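Local coordinates for sensor protein DivL (Caulobacter crescentus, PDB 4Q20) that is required for cell division and growth, acting as a sensor kinase of a two-component system that phosphorylates the cell-cycle regulator CtrA, at residues D145-I149 against S180-A184; L120-Q124 against T137-E141. One frame throughout, in Å; residues are numbered along the deposited sequence.

Interaction 1 of 2, residues D145-I149 against S180-A184; sequences DVGLI and SARRA
Arg183 of strand 176-183 reaches to the loop that leads into strand 148-151 and takes hold of the carbonyl oxygen of Val146 side-on, with two nitrogens on one acceptor. Arg183 NE lies 3.0 Å from Val146 O and makes the straighter bond (N-H...O 158°); Arg183 NH2 is 3.3 Å from the same Val146 O at a more bent 140°. The oxygen sits within the guanidinium plane, at its edge. CG stands anti to the backbone N (chi1 -175°) and the chain runs straight until it bends at chi3, which turns the NE side to the loop. Leu148 O approaches Arg183 NH2 at 3.0 Å, yet the angle is too poor for a hydrogen bond.

The packed side is apolar. Val146 CG1 lies 4.0 Å from Ala181 CB and CG2 beside Ala181 O; both residues are buried, with Val116 of helix 116-133 touching each. Ile149 CG2 packs obliquely near Arg183 NH2, at 3.8 Å. Toward solvent the contact thins out: the side chains of exposed Asp145 and Leu148 stay clear of segment 180-184, and only their backbone oxygens come near Arg183. The remaining nitrogen, Arg183 NH1, forms a salt bridge with Glu255. One guanidinium therefore ties the loop entering strand 148-151 to the five-stranded sheet of the ATPase-like domain, and the carboxylate of Glu255 probably helps balance its charge.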
loop_
_atom_site.group_PDB
_atom_site.type_symbol
_atom_site.label_atom_id
_atom_site.label_comp_id
_atom_site.label_asym_id
_atom_site.label_seq_id
_atom_site.Cartn_x
_atom_site.Cartn_y
_atom_site.Cartn_z
ATOM N N ASP A 145 3.987 23.804 33.859
ATOM C CA ASP A 145 4.432 22.987 34.992
ATOM C C ASP A 145 4.574 21.478 34.645
ATOM O O ASP A 145 5.115 20.721 35.459
ATOM C CB ASP A 145 3.480 23.175 36.195
ATOM C CG ASP A 145 2.007 22.934 35.911
ATOM O OD1 ASP A 145 1.635 21.770 35.615
ATOM O OD2 ASP A 145 1.217 23.889 36.050
ATOM N N VAL A 146 4.113 21.055 33.447
ATOM C CA VAL A 146 4.228 19.660 32.989
ATOM C C VAL A 146 5.721 19.380 32.684
ATOM O O VAL A 146 6.242 18.311 33.028
ATOM C CB VAL A 146 3.294 19.344 31.790
ATOM C CG1 VAL A 146 3.338 17.862 31.432
ATOM C CG2 VAL A 146 1.854 19.772 32.080
ATOM N N GLY A 147 6.376 20.375 32.084
ATOM C CA GLY A 147 7.800 20.390 31.783
ATOM C C GLY A 147 8.308 19.368 30.795
ATOM O O GLY A 147 7.752 19.224 29.700
ATOM N N LEU A 148 9.404 18.671 31.189
ATOM C CA LEU A 148 10.134 17.688 30.380
ATOM C C LEU A 148 10.048 16.246 30.907
ATOM O O LEU A 148 10.247 15.992 32.103
ATOM C CB LEU A 148 11.628 18.073 30.279
ATOM C CG LEU A 148 11.983 19.388 29.578
ATOM C CD1 LEU A 148 12.870 20.225 30.449
ATOM C CD2 LEU A 148 12.654 19.142 28.243
ATOM N N ILE A 149 9.830 15.302 29.974
ATOM C CA ILE A 149 9.799 13.854 30.216
ATOM C C ILE A 149 10.988 13.206 29.485
ATOM O O ILE A 149 11.607 13.862 28.645
ATOM C CB ILE A 149 8.443 13.193 29.831
ATOM C CG1 ILE A 149 8.109 13.358 28.339
ATOM C CG2 ILE A 149 7.318 13.711 30.715
ATOM C CD1 ILE A 149 7.257 12.235 27.752
ATOM N N SER A 180 -4.246 16.901 25.769
ATOM C CA SER A 180 -3.833 17.436 27.073
ATOM C C SER A 180 -2.721 16.588 27.717
ATOM O O SER A 180 -2.498 15.438 27.331
ATOM C CB SER A 180 -5.030 17.548 28.023
ATOM O OG SER A 180 -5.741 16.325 28.136
ATOM N N ALA A 181 -2.032 17.175 28.701
ATOM C CA ALA A 181 -0.980 16.526 29.468
ATOM C C ALA A 181 -1.073 16.941 30.919
ATOM O O ALA A 181 -1.511 18.056 31.214
ATOM C CB ALA A 181 0.370 16.882 28.906
ATOM N N ARG A 182 -0.676 16.051 31.834
ATOM C CA ARG A 182 -0.725 16.323 33.268
ATOM C C ARG A 182 0.338 15.521 34.005
ATOM O O ARG A 182 0.471 14.320 33.777
ATOM C CB ARG A 182 -2.144 15.997 33.810
ATOM C CG ARG A 182 -2.346 16.113 35.324
ATOM C CD ARG A 182 -3.819 16.112 35.711
ATOM N NE ARG A 182 -4.494 14.850 35.382
ATOM C CZ ARG A 182 -5.767 14.584 35.660
ATOM N NH1 ARG A 182 -6.523 15.482 36.282
ATOM N NH2 ARG A 182 -6.293 13.412 35.323
ATOM N N ARG A 183 1.083 16.191 34.893
ATOM C CA ARG A 183 2.079 15.581 35.766
ATOM C C ARG A 183 1.438 15.407 37.139
ATOM O O ARG A 183 1.261 16.389 37.860
ATOM C CB ARG A 183 3.361 16.438 35.849
ATOM C CG ARG A 183 4.466 15.774 36.665
ATOM C CD ARG A 183 5.758 16.577 36.714
ATOM N NE ARG A 183 6.492 16.538 35.447
ATOM C CZ ARG A 183 7.311 15.557 35.068
ATOM N NH1 ARG A 183 7.506 14.502 35.853
ATOM N NH2 ARG A 183 7.925 15.616 33.898
ATOM N N ALA A 184 1.032 14.182 37.477
ATOM C CA ALA A 184 0.393 13.882 38.764
ATOM C C ALA A 184 0.568 12.418 39.119
ATOM O O ALA A 184 0.554 11.565 38.236
ATOM C CB ALA A 184 -1.096 14.228 38.711
#

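Interaction 2 of 2, residues L120-Q124 against T137-E141; sequences LLNAQ and TLAVE
Gln124 NE2 donates to the carbonyl oxygen of Leu138 at 3.0 Å, bringing a helix side chain onto the backbone of the neighbouring strand. The bond is noticeably bent, 145° at the hydrogen, and the donor stands above the carbonyl plane, while the oxygen is tilted from the plane of the amide. Gln124 gets there fully stretched: with CG anti to the backbone N (chi1 -177°) and the chain extended beyond it, the side chain leaves helix 116-133 and passes over Val140. CG2 of Val140 lies against the amide on the way, 3.5 Å from Gln124 CD.

Leu138 meets the same residue with its side chain too. Leu138 CB faces Gln124 CG at 4.0 Å as the two side chains run past one another in opposite directions, and Leu138 CD1 comes to 3.5 Å from the Gln124 backbone O. Helix 116-133 here lies across from strand 137-141, an outermost strand of the mixed sheet in the ATPase-like (GHKL) domain; the axes of segments 120-124 and 137-141 approach to 8.8 Å and are nearly antiparallel at 176°, as in the alpha/beta sandwich of this family, where helices cover one face of the sheet.

One turn earlier on the helix, Leu120 fills the other end of the contact. Leu120 CB is 4.0 Å from Val140 CG1, and CD2 adds a slightly longer touch to the same methyl; CG1 of Val140 thus faces the Leu120 side chain, whereas CG2 lies mainly against Gln124. Leu138 also packs on Val164 of helix 153-170, whereas exposed Leu121 brings CD2 only to 4.4 Å from Val140 CG2.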
loop_
_atom_site.group_PDB
_atom_site.type_symbol
_atom_site.label_atom_id
_atom_site.label_comp_id
_atom_site.label_asym_id
_atom_site.label_seq_id
_atom_site.Cartn_x
_atom_site.Cartn_y
_atom_site.Cartn_z
ATOM N N LEU A 120 2.872 18.171 22.129
ATOM C CA LEU A 120 1.435 18.349 21.940
ATOM C C LEU A 120 1.120 19.347 20.818
ATOM O O LEU A 120 0.219 19.084 20.020
ATOM C CB LEU A 120 0.788 18.813 23.257
ATOM C CG LEU A 120 0.090 17.730 24.094
ATOM C CD1 LEU A 120 1.071 16.684 24.626
ATOM C CD2 LEU A 120 -0.642 18.352 25.235
ATOM N N LEU A 121 1.853 20.481 20.746
ATOM C CA LEU A 121 1.634 21.506 19.714
ATOM C C LEU A 121 2.048 21.020 18.323
ATOM O O LEU A 121 1.446 21.432 17.327
ATOM C CB LEU A 121 2.374 22.810 20.051
ATOM C CG LEU A 121 1.739 23.669 21.145
ATOM C CD1 LEU A 121 2.768 24.585 21.789
ATOM C CD2 LEU A 121 0.537 24.455 20.618
ATOM N N ASN A 122 3.061 20.139 18.252
ATOM C CA ASN A 122 3.532 19.578 16.984
ATOM C C ASN A 122 2.498 18.592 16.442
ATOM O O ASN A 122 2.259 18.580 15.236
ATOM C CB ASN A 122 4.905 18.938 17.147
ATOM C CG ASN A 122 5.981 19.932 17.521
ATOM O OD1 ASN A 122 5.771 21.144 17.519
ATOM N ND2 ASN A 122 7.137 19.449 17.938
ATOM N N ALA A 123 1.829 17.830 17.333
ATOM C CA ALA A 123 0.800 16.887 16.903
ATOM C C ALA A 123 -0.451 17.636 16.412
ATOM O O ALA A 123 -1.109 17.186 15.470
ATOM C CB ALA A 123 0.456 15.926 18.028
ATOM N N GLN A 124 -0.734 18.802 17.010
ATOM C CA GLN A 124 -1.862 19.677 16.655
ATOM C C GLN A 124 -1.654 20.324 15.265
ATOM O O GLN A 124 -2.597 20.368 14.464
ATOM C CB GLN A 124 -2.042 20.749 17.731
ATOM C CG GLN A 124 -3.231 21.679 17.501
ATOM C CD GLN A 124 -3.125 22.948 18.304
ATOM O OE1 GLN A 124 -2.076 23.606 18.355
ATOM N NE2 GLN A 124 -4.209 23.302 18.967
ATOM N N THR A 137 -12.375 20.997 15.583
ATOM C CA THR A 137 -11.491 21.913 16.304
ATOM C C THR A 137 -10.476 21.103 17.102
ATOM O O THR A 137 -10.872 20.299 17.945
ATOM C CB THR A 137 -12.318 22.847 17.243
ATOM O OG1 THR A 137 -13.380 23.466 16.508
ATOM C CG2 THR A 137 -11.463 23.923 17.921
ATOM N N LEU A 138 -9.180 21.323 16.843
ATOM C CA LEU A 138 -8.080 20.704 17.579
ATOM C C LEU A 138 -7.611 21.636 18.671
ATOM O O LEU A 138 -7.128 22.726 18.378
ATOM C CB LEU A 138 -6.898 20.368 16.666
ATOM C CG LEU A 138 -6.863 19.006 16.003
ATOM C CD1 LEU A 138 -5.750 18.956 14.983
ATOM C CD2 LEU A 138 -6.677 17.887 17.021
ATOM N N ALA A 139 -7.722 21.206 19.921
ATOM C CA ALA A 139 -7.298 22.002 21.066
ATOM C C ALA A 139 -6.134 21.352 21.816
ATOM O O ALA A 139 -6.013 20.123 21.814
ATOM C CB ALA A 139 -8.472 22.212 22.015
ATOM N N VAL A 140 -5.293 22.197 22.468
ATOM C CA VAL A 140 -4.154 21.820 23.313
ATOM C C VAL A 140 -4.344 22.457 24.695
ATOM O O VAL A 140 -4.448 23.680 24.798
ATOM C CB VAL A 140 -2.782 22.187 22.696
ATOM C CG1 VAL A 140 -1.645 21.962 23.692
ATOM C CG2 VAL A 140 -2.528 21.404 21.416
ATOM N N GLU A 141 -4.379 21.631 25.751
ATOM C CA GLU A 141 -4.533 22.095 27.126
ATOM C C GLU A 141 -3.411 21.499 27.986
ATOM O O GLU A 141 -3.608 20.514 28.700
ATOM C CB GLU A 141 -5.938 21.754 27.671
ATOM C CG GLU A 141 -7.020 22.718 27.203
ATOM C CD GLU A 141 -8.445 22.193 27.166
ATOM O OE1 GLU A 141 -8.826 21.415 28.072
ATOM O OE2 GLU A 141 -9.194 22.594 26.245
#

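How the interactions relate
Both contacts belong to the ATPase-like part of the kinase chain, with centres about 15 Å apart. Along the chain they come in series: interaction 2 closes the connection from helix 116-133 to strand 137-141, and interaction 1 opens just afterwards, where the chain turns into strand 148-151. They share the mixed sheet, since strands 137-141 and 176-183 are parallel neighbours in it. They also touch directly, Leu120 CD2 lying 3.7 Å from Ser180 C and Ser180 CB packing on Glu141 O. Helix 116-133 thus packs on the edge strand 137-141, and the entry to strand 148-151 on its inner neighbour 176-183.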